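Local coordinates for 3-dehydroquinate dehydratase (Thermus thermophilus, PDB 2UYG), which catalyses the trans-dehydration of 3-dehydroquinate to 3-dehydroshikimate, probably through an enolate intermediate, in the third step of chorismate biosynthesis, at residues V95-L100 and V114-C119. Residues are numbered along the deposited sequence; the frame is centred on the assembly and turned at random.
Sequences VVEVHL and VTAPAC
With CG anti to the backbone N (chi1 180°) and the chain extended beyond it, E97 reaches from strand 95-99 to T115, whose chi1 of 47° sets OG1 between its own N and carbonyl carbon, facing the carboxylate. The strand belongs to the parallel five-stranded sheet of the flavodoxin-like type II dehydroquinase fold, and 114-119, with a 3-10 turn at 116-118, lies in the connection to strand 121-124. The two side chains cross at about a right angle, and T115 OG1 donates to E97 OE2 at 2.5 Å from well above the carboxylate plane. The other oxygen, OE1, takes H99 NE2 at 2.6 Å through its anti lone pair, in the plane of the imidazole; H99 is the predicted proton donor, so this buried carboxylate probably orients it. S113 OG hydrogen-bonds to E97 OE1, T115 OG1 and A116 N, tying the loop to the same group. An alanine here would remove both acceptors, and would probably leave the H99 N-H and the T115 hydroxyl without their mates and the imidazole freer to turn. Towards the start of the strand, C119 SG packs against V95 CG1 at 3.7 Å and E97 CB at 3.8 Å.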
ATOM      1  N   VAL A  95      -2.641 -28.308  16.991  1.00 26.75           N
ATOM      2  CA  VAL A  95      -2.826 -27.115  17.768  1.00 27.26           C
ATOM      3  C   VAL A  95      -4.151 -26.396  17.323  1.00 26.91           C
ATOM      4  O   VAL A  95      -4.372 -26.176  16.129  1.00 28.23           O
ATOM      5  CB  VAL A  95      -1.666 -26.209  17.569  1.00 28.07           C
ATOM      6  CG1 VAL A  95      -1.831 -24.957  18.389  1.00 29.17           C
ATOM      7  CG2 VAL A  95      -0.343 -26.888  17.938  1.00 27.14           C
ATOM      8  N   VAL A  96      -5.038 -26.131  18.277  1.00 24.04           N
ATOM      9  CA  VAL A  96      -6.230 -25.383  18.040  1.00 24.70           C
ATOM     10  C   VAL A  96      -6.054 -23.979  18.685  1.00 24.69           C
ATOM     11  O   VAL A  96      -5.723 -23.890  19.826  1.00 23.47           O
ATOM     12  CB  VAL A  96      -7.475 -26.012  18.664  1.00 24.64           C
ATOM     13  CG1 VAL A  96      -8.706 -25.212  18.251  1.00 24.14           C
ATOM     14  CG2 VAL A  96      -7.666 -27.506  18.174  1.00 25.46           C
ATOM     15  N   GLU A  97      -6.234 -22.927  17.893  1.00 23.10           N
ATOM     16  CA  GLU A  97      -6.038 -21.544  18.315  1.00 23.10           C
ATOM     17  C   GLU A  97      -7.399 -21.082  18.789  1.00 21.14           C
ATOM     18  O   GLU A  97      -8.348 -21.232  18.105  1.00 22.46           O
ATOM     19  CB  GLU A  97      -5.545 -20.674  17.148  1.00 22.31           C
ATOM     20  CG  GLU A  97      -5.341 -19.253  17.542  1.00 25.37           C
ATOM     21  CD  GLU A  97      -4.681 -18.368  16.473  1.00 27.41           C
ATOM     22  OE1 GLU A  97      -5.172 -17.211  16.219  1.00 27.78           O
ATOM     23  OE2 GLU A  97      -3.706 -18.811  15.888  1.00 32.19           O
ATOM     24  N   VAL A  98      -7.466 -20.503  19.942  1.00 21.74           N
ATOM     25  CA  VAL A  98      -8.701 -20.040  20.568  1.00 23.29           C
ATOM     26  C   VAL A  98      -8.574 -18.593  20.978  1.00 23.08           C
ATOM     27  O   VAL A  98      -7.493 -18.134  21.404  1.00 21.70           O
ATOM     28  CB  VAL A  98      -8.889 -21.074  21.755  1.00 25.08           C
ATOM     29  CG1 VAL A  98      -9.567 -20.581  22.866  1.00 32.59           C
ATOM     30  CG2 VAL A  98      -9.573 -22.333  21.182  1.00 24.57           C
ATOM     31  N   HIS A  99      -9.668 -17.817  20.871  1.00 24.13           N
ATOM     32  CA  HIS A  99      -9.690 -16.436  21.454  1.00 23.54           C
ATOM     33  C   HIS A  99     -11.065 -16.205  22.033  1.00 23.96           C
ATOM     34  O   HIS A  99     -12.030 -16.627  21.420  1.00 24.46           O
ATOM     35  CB  HIS A  99      -9.457 -15.341  20.415  1.00 21.32           C
ATOM     36  CG  HIS A  99      -8.281 -15.584  19.557  1.00 23.94           C
ATOM     37  ND1 HIS A  99      -7.020 -15.111  19.873  1.00 22.10           N
ATOM     38  CD2 HIS A  99      -8.136 -16.330  18.435  1.00 24.10           C
ATOM     39  CE1 HIS A  99      -6.177 -15.502  18.937  1.00 20.76           C
ATOM     40  NE2 HIS A  99      -6.822 -16.251  18.056  1.00 23.67           N
ATOM     41  N   LEU A 100     -11.132 -15.516  23.156  1.00 23.63           N
ATOM     42  CA  LEU A 100     -12.349 -15.177  23.818  1.00 25.00           C
ATOM     43  C   LEU A 100     -13.222 -14.269  22.979  1.00 25.51           C
ATOM     44  O   LEU A 100     -14.424 -14.461  22.940  1.00 21.97           O
ATOM     45  CB  LEU A 100     -12.041 -14.400  25.088  1.00 25.50           C
ATOM     46  CG  LEU A 100     -11.237 -15.245  26.101  1.00 29.27           C
ATOM     47  CD1 LEU A 100     -10.393 -14.274  26.889  1.00 31.83           C
ATOM     48  CD2 LEU A 100     -12.165 -16.050  26.955  1.00 28.64           C
ATOM     49  N   VAL A 114      -0.773 -14.432  12.975  1.00 25.80           N
ATOM     50  CA  VAL A 114       0.361 -15.117  12.437  1.00 23.85           C
ATOM     51  C   VAL A 114       0.536 -16.513  12.821  1.00 22.96           C
ATOM     52  O   VAL A 114       1.344 -17.179  12.177  1.00 25.15           O
ATOM     53  CB  VAL A 114       1.700 -14.415  12.669  1.00 25.15           C
ATOM     54  CG1 VAL A 114       1.591 -12.901  12.408  1.00 26.10           C
ATOM     55  CG2 VAL A 114       2.427 -14.809  13.985  1.00 24.05           C
ATOM     56  N   THR A 115      -0.116 -16.969  13.869  1.00 22.82           N
ATOM     57  CA  THR A 115      -0.057 -18.390  14.255  1.00 23.79           C
ATOM     58  C   THR A 115      -1.068 -19.242  13.584  1.00 24.29           C
ATOM     59  O   THR A 115      -0.848 -20.442  13.448  1.00 24.32           O
ATOM     60  CB  THR A 115      -0.265 -18.620  15.736  1.00 23.94           C
ATOM     61  OG1 THR A 115      -1.401 -17.869  16.162  1.00 21.27           O
ATOM     62  CG2 THR A 115       0.946 -18.120  16.551  1.00 21.64           C
ATOM     63  N   ALA A 116      -2.173 -18.637  13.104  1.00 26.28           N
ATOM     64  CA  ALA A 116      -3.319 -19.459  12.674  1.00 25.11           C
ATOM     65  C   ALA A 116      -3.006 -20.366  11.478  1.00 25.18           C
ATOM     66  O   ALA A 116      -3.566 -21.482  11.426  1.00 26.37           O
ATOM     67  CB  ALA A 116      -4.662 -18.588  12.453  1.00 25.27           C
ATOM     68  N   PRO A 117      -2.145 -19.947  10.529  1.00 25.40           N
ATOM     69  CA  PRO A 117      -1.784 -20.820   9.403  1.00 25.05           C
ATOM     70  C   PRO A 117      -1.277 -22.183   9.784  1.00 26.50           C
ATOM     71  O   PRO A 117      -1.458 -23.067   8.942  1.00 25.53           O
ATOM     72  CB  PRO A 117      -0.723 -20.012   8.614  1.00 25.02           C
ATOM     73  CG  PRO A 117      -1.085 -18.567   8.925  1.00 26.06           C
ATOM     74  CD  PRO A 117      -1.603 -18.591  10.343  1.00 24.83           C
ATOM     75  N   ALA A 118      -0.668 -22.352  10.960  1.00 25.50           N
ATOM     76  CA  ALA A 118      -0.142 -23.632  11.344  1.00 25.77           C
ATOM     77  C   ALA A 118      -1.019 -24.440  12.275  1.00 25.88           C
ATOM     78  O   ALA A 118      -0.638 -25.512  12.607  1.00 28.99           O
ATOM     79  CB  ALA A 118       1.231 -23.449  11.971  1.00 27.21           C
ATOM     80  N   CYS A 119      -2.186 -23.979  12.663  1.00 25.17           N
ATOM     81  CA  CYS A 119      -3.098 -24.705  13.526  1.00 25.87           C
ATOM     82  C   CYS A 119      -4.161 -25.569  12.719  1.00 26.04           C
ATOM     83  O   CYS A 119      -4.525 -25.258  11.585  1.00 26.95           O
ATOM     84  CB  CYS A 119      -3.819 -23.659  14.424  1.00 25.34           C
ATOM     85  SG  CYS A 119      -2.701 -22.648  15.579  1.00 26.19           S
TER